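Local coordinates for lipocalin AI-4 (Rhodnius prolixus, PDB 5HA0), which binds the cysteinyl leukotriene LTD4 in its lipocalin barrel and so probably scavenges this inflammatory mediator while the insect takes blood, at residues W31-S36 and R44-Q49; F78-C83 and S90-M95. One frame throughout, in Å; residues are numbered along the deposited sequence.

Contact 1 (W31-S36 and R44-Q49). With LTD ((5~{S},6~{R},7~{E},9~{E},11~{Z},14~{Z})-6-[(2~{R})-2-azanyl-3-(2-hydroxy-2-oxoethylamino)-3-oxidanylidene-propyl]sulfanyl-5-oxidanyl-icosa-7,9,11,14-tetraenoic acid), chain B.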
loop_
_atom_site.group_PDB
_atom_site.type_symbol
_atom_site.label_atom_id
_atom_site.label_comp_id
_atom_site.label_asym_id
_atom_site.label_seq_id
_atom_site.Cartn_x
_atom_site.Cartn_y
_atom_site.Cartn_z
ATOM N N TRP A 31 -1.424 -10.416 -2.681
ATOM C CA TRP A 31 -0.631 -9.839 -1.589
ATOM C C TRP A 31 -1.500 -9.743 -0.349
ATOM O O TRP A 31 -2.570 -9.136 -0.398
ATOM C CB TRP A 31 -0.123 -8.436 -1.929
ATOM C CG TRP A 31 1.051 -8.333 -2.881
ATOM C CD1 TRP A 31 1.019 -7.893 -4.183
ATOM C CD2 TRP A 31 2.427 -8.613 -2.592
ATOM N NE1 TRP A 31 2.278 -7.905 -4.719
ATOM C CE2 TRP A 31 3.164 -8.341 -3.766
ATOM C CE3 TRP A 31 3.106 -9.078 -1.461
ATOM C CZ2 TRP A 31 4.548 -8.514 -3.841
ATOM C CZ3 TRP A 31 4.480 -9.253 -1.534
ATOM C CH2 TRP A 31 5.188 -8.965 -2.716
ATOM N N TYR A 32 -1.039 -10.314 0.763
ATOM C CA TYR A 32 -1.760 -10.188 2.026
ATOM C C TYR A 32 -1.212 -9.038 2.852
ATOM O O TYR A 32 -0.008 -8.923 3.035
ATOM C CB TYR A 32 -1.660 -11.479 2.843
ATOM C CG TYR A 32 -2.316 -12.668 2.172
ATOM C CD1 TYR A 32 -1.634 -13.414 1.211
ATOM C CD2 TYR A 32 -3.616 -13.045 2.492
ATOM C CE1 TYR A 32 -2.231 -14.498 0.588
ATOM C CE2 TYR A 32 -4.220 -14.128 1.884
ATOM C CZ TYR A 32 -3.522 -14.851 0.935
ATOM O OH TYR A 32 -4.124 -15.925 0.319
ATOM N N LEU A 33 -2.093 -8.190 3.369
ATOM C CA LEU A 33 -1.656 -7.092 4.228
ATOM C C LEU A 33 -1.513 -7.602 5.650
ATOM O O LEU A 33 -2.500 -7.724 6.368
ATOM C CB LEU A 33 -2.653 -5.935 4.154
ATOM C CG LEU A 33 -2.372 -4.700 5.011
ATOM C CD1 LEU A 33 -0.941 -4.223 4.866
ATOM C CD2 LEU A 33 -3.332 -3.572 4.654
ATOM N N THR A 34 -0.286 -7.912 6.049
ATOM C CA THR A 34 -0.099 -8.623 7.313
ATOM C C THR A 34 0.261 -7.706 8.489
ATOM O O THR A 34 -0.001 -8.068 9.627
ATOM C CB THR A 34 0.991 -9.728 7.195
ATOM O OG1 THR A 34 2.246 -9.143 6.806
ATOM C CG2 THR A 34 0.582 -10.798 6.168
ATOM N N HIS A 35 0.899 -6.563 8.224
ATOM C CA HIS A 35 1.310 -5.635 9.281
ATOM C C HIS A 35 1.191 -4.203 8.812
ATOM O O HIS A 35 1.261 -3.941 7.619
ATOM C CB HIS A 35 2.766 -5.858 9.708
ATOM C CG HIS A 35 3.070 -7.232 10.200
ATOM N ND1 HIS A 35 3.098 -8.333 9.370
ATOM C CD2 HIS A 35 3.433 -7.676 11.427
ATOM C CE1 HIS A 35 3.412 -9.404 10.078
ATOM N NE2 HIS A 35 3.624 -9.030 11.326
ATOM N N SER A 36 1.050 -3.270 9.744
ATOM C CA SER A 36 1.069 -1.859 9.383
ATOM C C SER A 36 1.525 -1.028 10.573
ATOM O O SER A 36 1.419 -1.462 11.722
ATOM C CB SER A 36 -0.307 -1.400 8.897
ATOM O OG SER A 36 -1.291 -1.617 9.890
ATOM N N ARG A 44 -8.056 -7.273 10.692
ATOM C CA ARG A 44 -8.624 -8.049 9.600
ATOM C C ARG A 44 -7.494 -8.588 8.741
ATOM O O ARG A 44 -6.340 -8.186 8.899
ATOM C CB ARG A 44 -9.566 -7.183 8.752
ATOM C CG ARG A 44 -10.816 -6.703 9.482
ATOM C CD ARG A 44 -11.572 -5.679 8.634
ATOM N NE ARG A 44 -10.789 -4.455 8.463
ATOM C CZ ARG A 44 -10.191 -4.081 7.334
ATOM N NH1 ARG A 44 -10.297 -4.823 6.240
ATOM N NH2 ARG A 44 -9.490 -2.951 7.292
ATOM N N CYS A 45 -7.835 -9.489 7.821
ATOM C CA CYS A 45 -6.866 -9.962 6.847
ATOM C C CYS A 45 -7.320 -9.627 5.435
ATOM O O CYS A 45 -8.187 -10.301 4.867
ATOM C CB CYS A 45 -6.644 -11.462 6.982
ATOM S SG CYS A 45 -5.355 -12.080 5.869
ATOM N N GLU A 46 -6.733 -8.572 4.894
ATOM C CA GLU A 46 -7.030 -8.140 3.533
ATOM C C GLU A 46 -6.127 -8.834 2.533
ATOM O O GLU A 46 -4.902 -8.761 2.634
ATOM C CB GLU A 46 -6.873 -6.622 3.401
ATOM C CG GLU A 46 -7.858 -5.838 4.246
ATOM C CD GLU A 46 -7.771 -4.335 4.018
ATOM O OE1 GLU A 46 -6.730 -3.861 3.532
ATOM O OE2 GLU A 46 -8.758 -3.652 4.362
ATOM N N LYS A 47 -6.744 -9.505 1.570
ATOM C CA LYS A 47 -6.032 -10.117 0.460
ATOM C C LYS A 47 -6.234 -9.242 -0.767
ATOM O O LYS A 47 -7.361 -9.070 -1.247
ATOM C CB LYS A 47 -6.526 -11.539 0.193
ATOM C CG LYS A 47 -5.874 -12.192 -1.022
ATOM C CD LYS A 47 -6.209 -13.673 -1.129
ATOM C CE LYS A 47 -7.702 -13.903 -1.262
ATOM N NZ LYS A 47 -8.198 -13.611 -2.631
ATOM N N TYR A 48 -5.135 -8.676 -1.252
ATOM C CA TYR A 48 -5.153 -7.827 -2.430
ATOM C C TYR A 48 -4.890 -8.668 -3.660
ATOM O O TYR A 48 -3.823 -9.253 -3.808
ATOM C CB TYR A 48 -4.109 -6.710 -2.298
ATOM C CG TYR A 48 -4.526 -5.631 -1.337
ATOM C CD1 TYR A 48 -4.563 -5.870 0.029
ATOM C CD2 TYR A 48 -4.880 -4.359 -1.791
ATOM C CE1 TYR A 48 -4.966 -4.884 0.927
ATOM C CE2 TYR A 48 -5.280 -3.366 -0.905
ATOM C CZ TYR A 48 -5.316 -3.628 0.456
ATOM O OH TYR A 48 -5.718 -2.652 1.348
ATOM N N GLN A 49 -5.880 -8.718 -4.541
ATOM C CA GLN A 49 -5.787 -9.458 -5.790
ATOM C C GLN A 49 -5.440 -8.495 -6.908
ATOM O O GLN A 49 -6.113 -7.483 -7.082
ATOM C CB GLN A 49 -7.101 -10.170 -6.080
ATOM C CG GLN A 49 -7.470 -11.173 -4.998
ATOM C CD GLN A 49 -8.715 -11.965 -5.330
ATOM O OE1 GLN A 49 -9.682 -11.955 -4.569
ATOM N NE2 GLN A 49 -8.697 -12.664 -6.463
HETATM O O2 LTD B . -3.381 3.967 4.622
HETATM C C1 LTD B . -3.821 3.665 5.749
HETATM O O1 LTD B . -3.781 2.493 6.189
HETATM C C2 LTD B . -4.414 4.752 6.606
HETATM C C3 LTD B . -5.928 4.593 6.689
HETATM C C4 LTD B . -6.536 4.319 5.316
HETATM C C5 LTD B . -8.055 4.357 5.403
HETATM O O3 LTD B . -8.536 3.234 6.148
HETATM C C6 LTD B . -8.702 4.364 4.022
HETATM C C7 LTD B . -8.389 3.100 3.242
HETATM C C8 LTD B . -7.694 3.130 2.096
HETATM C C9 LTD B . -7.424 1.896 1.350
HETATM C C10 LTD B . -6.875 1.879 0.133
HETATM C C11 LTD B . -6.670 0.587 -0.526
HETATM C C12 LTD B . -6.128 0.388 -1.733
HETATM C C13 LTD B . -5.601 1.477 -2.639
HETATM C C14 LTD B . -4.221 1.918 -2.185
HETATM C C15 LTD B . -3.095 1.246 -2.437
HETATM C C16 LTD B . -3.062 -0.045 -3.222
HETATM C C17 LTD B . -2.138 -1.058 -2.553
HETATM C C18 LTD B . -1.906 -2.247 -3.480
HETATM C C19 LTD B . -1.217 -3.403 -2.771
HETATM C C20 LTD B . -0.985 -4.550 -3.734
HETATM O O32 LTD B . -12.337 -1.055 2.953
HETATM C C21 LTD B . -11.988 0.140 2.895
HETATM O O31 LTD B . -10.861 0.532 3.256
HETATM C CA3 LTD B . -12.954 1.166 2.368
HETATM N N3 LTD B . -12.391 2.504 2.452
HETATM C C22 LTD B . -13.206 3.555 2.526
HETATM O O33 LTD B . -14.419 3.426 2.521
HETATM C CA2 LTD B . -12.615 4.935 2.605
HETATM C CB2 LTD B . -11.090 4.908 2.628
HETATM S SG2 LTD B . -10.484 4.523 4.280
HETATM N N2 LTD B . -13.129 5.597 3.819
HETATM O O HOH W 1 -5.033 -7.074 6.657
#
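Trp31 and Tyr48 open the pairing of strands 30-36 and 46-51, a beta hairpin of the lipocalin barrel: Trp31 N donates to Tyr48 O at 2.9 Å, and Tyr48 N donates back to Trp31 O at 2.7 Å. The indole turns off toward Phe26, whose carbonyl oxygen accepts a hydrogen bond from NE1, and its CD1 lies 3.9 Å from the terminal C20 of the leukotriene. Tyr32, on the other side of the sheet, runs alongside Lys47. CG of Lys47, set anti to the backbone N (chi1 176°), lies over one ring face toward the rim, while Cys45 SG, disulfide-bonded to Cys155, sits at the ring's edge, 3.9 Å from Tyr32 CD2. Leu33 returns to the ligand side. Its CB comes obliquely against Tyr48 CE1, and its CD2 is 3.6 Å from Glu46 OE1. Beyond it the strands separate, and a water bridges Leu33 O, Arg44 O and Glu46 N. Glu46 OE1 accepts from Tyr48 OH at 2.7 Å, and OE2 forms a salt bridge with Arg44 NH1, also 2.7 Å. The Arg44 charge probably keeps this buried carboxylate ionised; Glu46 and Arg110 together fix Tyr48 OH 3.9 Å from C11 of the leukotriene.

Contact 2 (F78-C83 and S90-M95); sequences FYSFQC and SFTSYM. With LTD ((5~{S},6~{R},7~{E},9~{E},11~{Z},14~{Z})-6-[(2~{R})-2-azanyl-3-(2-hydroxy-2-oxoethylamino)-3-oxidanylidene-propyl]sulfanyl-5-oxidanyl-icosa-7,9,11,14-tetraenoic acid), chain B.
Strands 78-83 and 90-95 run antiparallel, 161° between their directions and 4.7 Å apart at closest approach, with paired backbone bonds at Tyr79-Met95, Phe81-Ser93 and Cys83-Phe91. On the ligand side, the Phe91 ring is sandwiched: Cys83 CB presses on one face, 3.5 Å from CZ, and the cysteinyl CB2 of the leukotriene lies over the centre of the other. Phe91 CG stands between its backbone N and carbonyl carbon (chi1 63°), which swings the ring across to Cys83. Met95 bends its thioether obliquely against Phe81, SD to CE2 3.6 Å, a Met-aromatic contact, and the same SD is 3.6 Å from C17 of the lipid. One face of Phe81 carries C16, toward the rim. Ser93 OG, hydrogen-bonded to Tyr114, lies 3.4 Å from C14 of the ligand. On the outer side, Thr92 OG1 donates to Gln82 OE1, and a water joins the same hydroxyl to Gln82 NE2. Ser80 CB rests against Tyr94 CE2, and a second water links their hydroxyls. The hairpin is flanked by strand 63-71, tied to it through the Cys67-Cys83 disulfide, and by strand 105-112, which hydrogen-bonds to Tyr94.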
loop_
_atom_site.group_PDB
_atom_site.type_symbol
_atom_site.label_atom_id
_atom_site.label_comp_id
_atom_site.label_asym_id
_atom_site.label_seq_id
_atom_site.Cartn_x
_atom_site.Cartn_y
_atom_site.Cartn_z
ATOM N N PHE A 78 5.137 6.648 -7.288
ATOM C CA PHE A 78 3.786 6.723 -6.750
ATOM C C PHE A 78 2.701 6.374 -7.753
ATOM O O PHE A 78 2.821 6.615 -8.960
ATOM C CB PHE A 78 3.517 8.114 -6.161
ATOM C CG PHE A 78 3.968 8.247 -4.723
ATOM C CD1 PHE A 78 5.271 8.605 -4.422
ATOM C CD2 PHE A 78 3.084 8.004 -3.679
ATOM C CE1 PHE A 78 5.684 8.717 -3.101
ATOM C CE2 PHE A 78 3.499 8.118 -2.356
ATOM C CZ PHE A 78 4.786 8.469 -2.074
ATOM N N TYR A 79 1.636 5.808 -7.212
ATOM C CA TYR A 79 0.445 5.443 -7.945
ATOM C C TYR A 79 -0.755 6.073 -7.274
ATOM O O TYR A 79 -0.791 6.193 -6.054
ATOM C CB TYR A 79 0.277 3.921 -7.989
ATOM C CG TYR A 79 1.348 3.247 -8.808
ATOM C CD1 TYR A 79 2.587 2.948 -8.261
ATOM C CD2 TYR A 79 1.127 2.942 -10.139
ATOM C CE1 TYR A 79 3.570 2.349 -9.021
ATOM C CE2 TYR A 79 2.097 2.339 -10.899
ATOM C CZ TYR A 79 3.313 2.043 -10.346
ATOM O OH TYR A 79 4.283 1.448 -11.121
ATOM N N SER A 80 -1.743 6.442 -8.080
ATOM C CA SER A 80 -3.042 6.880 -7.595
ATOM C C SER A 80 -4.056 5.793 -7.913
ATOM O O SER A 80 -4.149 5.351 -9.063
ATOM C CB SER A 80 -3.461 8.194 -8.248
ATOM O OG SER A 80 -4.787 8.548 -7.890
ATOM N N PHE A 81 -4.810 5.370 -6.905
ATOM C CA PHE A 81 -5.857 4.367 -7.097
ATOM C C PHE A 81 -7.217 4.979 -6.855
ATOM O O PHE A 81 -7.451 5.623 -5.835
ATOM C CB PHE A 81 -5.634 3.145 -6.175
ATOM C CG PHE A 81 -4.564 2.228 -6.674
ATOM C CD1 PHE A 81 -4.868 1.231 -7.577
ATOM C CD2 PHE A 81 -3.240 2.405 -6.297
ATOM C CE1 PHE A 81 -3.869 0.407 -8.089
ATOM C CE2 PHE A 81 -2.243 1.572 -6.793
ATOM C CZ PHE A 81 -2.569 0.574 -7.700
ATOM N N GLN A 82 -8.102 4.794 -7.823
ATOM C CA GLN A 82 -9.490 5.197 -7.706
ATOM C C GLN A 82 -10.286 3.953 -7.340
ATOM O O GLN A 82 -10.313 2.996 -8.109
ATOM C CB GLN A 82 -9.986 5.824 -9.012
ATOM C CG GLN A 82 -11.323 6.523 -8.886
ATOM C CD GLN A 82 -11.304 7.589 -7.810
ATOM O OE1 GLN A 82 -10.308 8.296 -7.640
ATOM N NE2 GLN A 82 -12.407 7.713 -7.078
ATOM N N CYS A 83 -10.890 3.960 -6.156
ATOM C CA CYS A 83 -11.546 2.767 -5.617
ATOM C C CYS A 83 -13.037 2.959 -5.397
ATOM O O CYS A 83 -13.502 4.059 -5.091
ATOM C CB CYS A 83 -10.908 2.352 -4.291
ATOM S SG CYS A 83 -9.118 2.108 -4.336
ATOM N N SER A 90 -16.777 5.621 -2.713
ATOM C CA SER A 90 -15.674 5.810 -3.640
ATOM C C SER A 90 -14.614 6.672 -2.986
ATOM O O SER A 90 -14.927 7.576 -2.211
ATOM C CB SER A 90 -16.150 6.451 -4.943
ATOM O OG SER A 90 -16.649 7.753 -4.707
ATOM N N PHE A 91 -13.356 6.390 -3.286
ATOM C CA PHE A 91 -12.281 7.185 -2.720
ATOM C C PHE A 91 -11.026 7.060 -3.551
ATOM O O PHE A 91 -10.896 6.158 -4.371
ATOM C CB PHE A 91 -12.006 6.767 -1.265
ATOM C CG PHE A 91 -11.528 5.341 -1.111
ATOM C CD1 PHE A 91 -12.432 4.301 -0.940
ATOM C CD2 PHE A 91 -10.179 5.047 -1.126
ATOM C CE1 PHE A 91 -11.990 3.000 -0.794
ATOM C CE2 PHE A 91 -9.731 3.757 -0.989
ATOM C CZ PHE A 91 -10.643 2.722 -0.814
ATOM N N THR A 92 -10.089 7.965 -3.307
ATOM C CA THR A 92 -8.796 7.936 -3.967
ATOM C C THR A 92 -7.709 7.672 -2.935
ATOM O O THR A 92 -7.766 8.193 -1.823
ATOM C CB THR A 92 -8.512 9.250 -4.693
ATOM O OG1 THR A 92 -9.617 9.554 -5.554
ATOM C CG2 THR A 92 -7.223 9.147 -5.508
ATOM N N SER A 93 -6.718 6.873 -3.302
ATOM C CA SER A 93 -5.634 6.560 -2.382
ATOM C C SER A 93 -4.327 6.527 -3.144
ATOM O O SER A 93 -4.298 6.124 -4.305
ATOM C CB SER A 93 -5.898 5.219 -1.699
ATOM O OG SER A 93 -4.908 4.953 -0.719
ATOM N N TYR A 94 -3.252 6.969 -2.506
ATOM C CA TYR A 94 -1.936 7.028 -3.138
ATOM C C TYR A 94 -0.982 6.066 -2.467
ATOM O O TYR A 94 -1.037 5.899 -1.253
ATOM C CB TYR A 94 -1.376 8.451 -3.065
ATOM C CG TYR A 94 -2.255 9.454 -3.770
ATOM C CD1 TYR A 94 -3.404 9.952 -3.164
ATOM C CD2 TYR A 94 -1.960 9.884 -5.057
ATOM C CE1 TYR A 94 -4.235 10.838 -3.825
ATOM C CE2 TYR A 94 -2.769 10.773 -5.713
ATOM C CZ TYR A 94 -3.902 11.256 -5.094
ATOM O OH TYR A 94 -4.722 12.145 -5.741
ATOM N N MET A 95 -0.095 5.450 -3.238
ATOM C CA MET A 95 0.856 4.503 -2.687
ATOM C C MET A 95 2.178 4.500 -3.443
ATOM O O MET A 95 2.254 4.860 -4.626
ATOM C CB MET A 95 0.249 3.086 -2.677
ATOM C CG MET A 95 -0.172 2.579 -4.068
ATOM S SD MET A 95 0.324 0.877 -4.415
ATOM C CE MET A 95 2.034 1.287 -4.207
HETATM O O2 LTD B . -3.381 3.967 4.622
HETATM C C1 LTD B . -3.821 3.665 5.749
HETATM O O1 LTD B . -3.781 2.493 6.189
HETATM C C2 LTD B . -4.414 4.752 6.606
HETATM C C3 LTD B . -5.928 4.593 6.689
HETATM C C4 LTD B . -6.536 4.319 5.316
HETATM C C5 LTD B . -8.055 4.357 5.403
HETATM O O3 LTD B . -8.536 3.234 6.148
HETATM C C6 LTD B . -8.702 4.364 4.022
HETATM C C7 LTD B . -8.389 3.100 3.242
HETATM C C8 LTD B . -7.694 3.130 2.096
HETATM C C9 LTD B . -7.424 1.896 1.350
HETATM C C10 LTD B . -6.875 1.879 0.133
HETATM C C11 LTD B . -6.670 0.587 -0.526
HETATM C C12 LTD B . -6.128 0.388 -1.733
HETATM C C13 LTD B . -5.601 1.477 -2.639
HETATM C C14 LTD B . -4.221 1.918 -2.185
HETATM C C15 LTD B . -3.095 1.246 -2.437
HETATM C C16 LTD B . -3.062 -0.045 -3.222
HETATM C C17 LTD B . -2.138 -1.058 -2.553
HETATM C C18 LTD B . -1.906 -2.247 -3.480
HETATM C C19 LTD B . -1.217 -3.403 -2.771
HETATM C C20 LTD B . -0.985 -4.550 -3.734
HETATM O O32 LTD B . -12.337 -1.055 2.953
HETATM C C21 LTD B . -11.988 0.140 2.895
HETATM O O31 LTD B . -10.861 0.532 3.256
HETATM C CA3 LTD B . -12.954 1.166 2.368
HETATM N N3 LTD B . -12.391 2.504 2.452
HETATM C C22 LTD B . -13.206 3.555 2.526
HETATM O O33 LTD B . -14.419 3.426 2.521
HETATM C CA2 LTD B . -12.615 4.935 2.605
HETATM C CB2 LTD B . -11.090 4.908 2.628
HETATM S SG2 LTD B . -10.484 4.523 4.280
HETATM N N2 LTD B . -13.129 5.597 3.819
HETATM O O HOH W 2 -5.128 11.211 -8.233
HETATM O O HOH W 3 -12.584 9.509 -5.168
#

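How the contacts relate
Contacts 1 and 2 are two hairpins of the same curled antiparallel sheet, the lipocalin barrel, and they follow one another along the chain. Their centres are about 17 Å apart and their nearest atoms about 8 Å, so they do not touch each other; the leukotriene touches both. Contact 1 lines the far end of the lipid tail, with C20 and C19 beside Trp31 and Tyr48, and reaches the triene at C11 and C12. Contact 2 covers the middle of the chain, from C8 to C17, and the peptide head group. Arg110 connects them, hydrogen-bonding to Tyr48 OH and the ligand and touching Ser93; Lys61 and Asn122 also bond to the ligand.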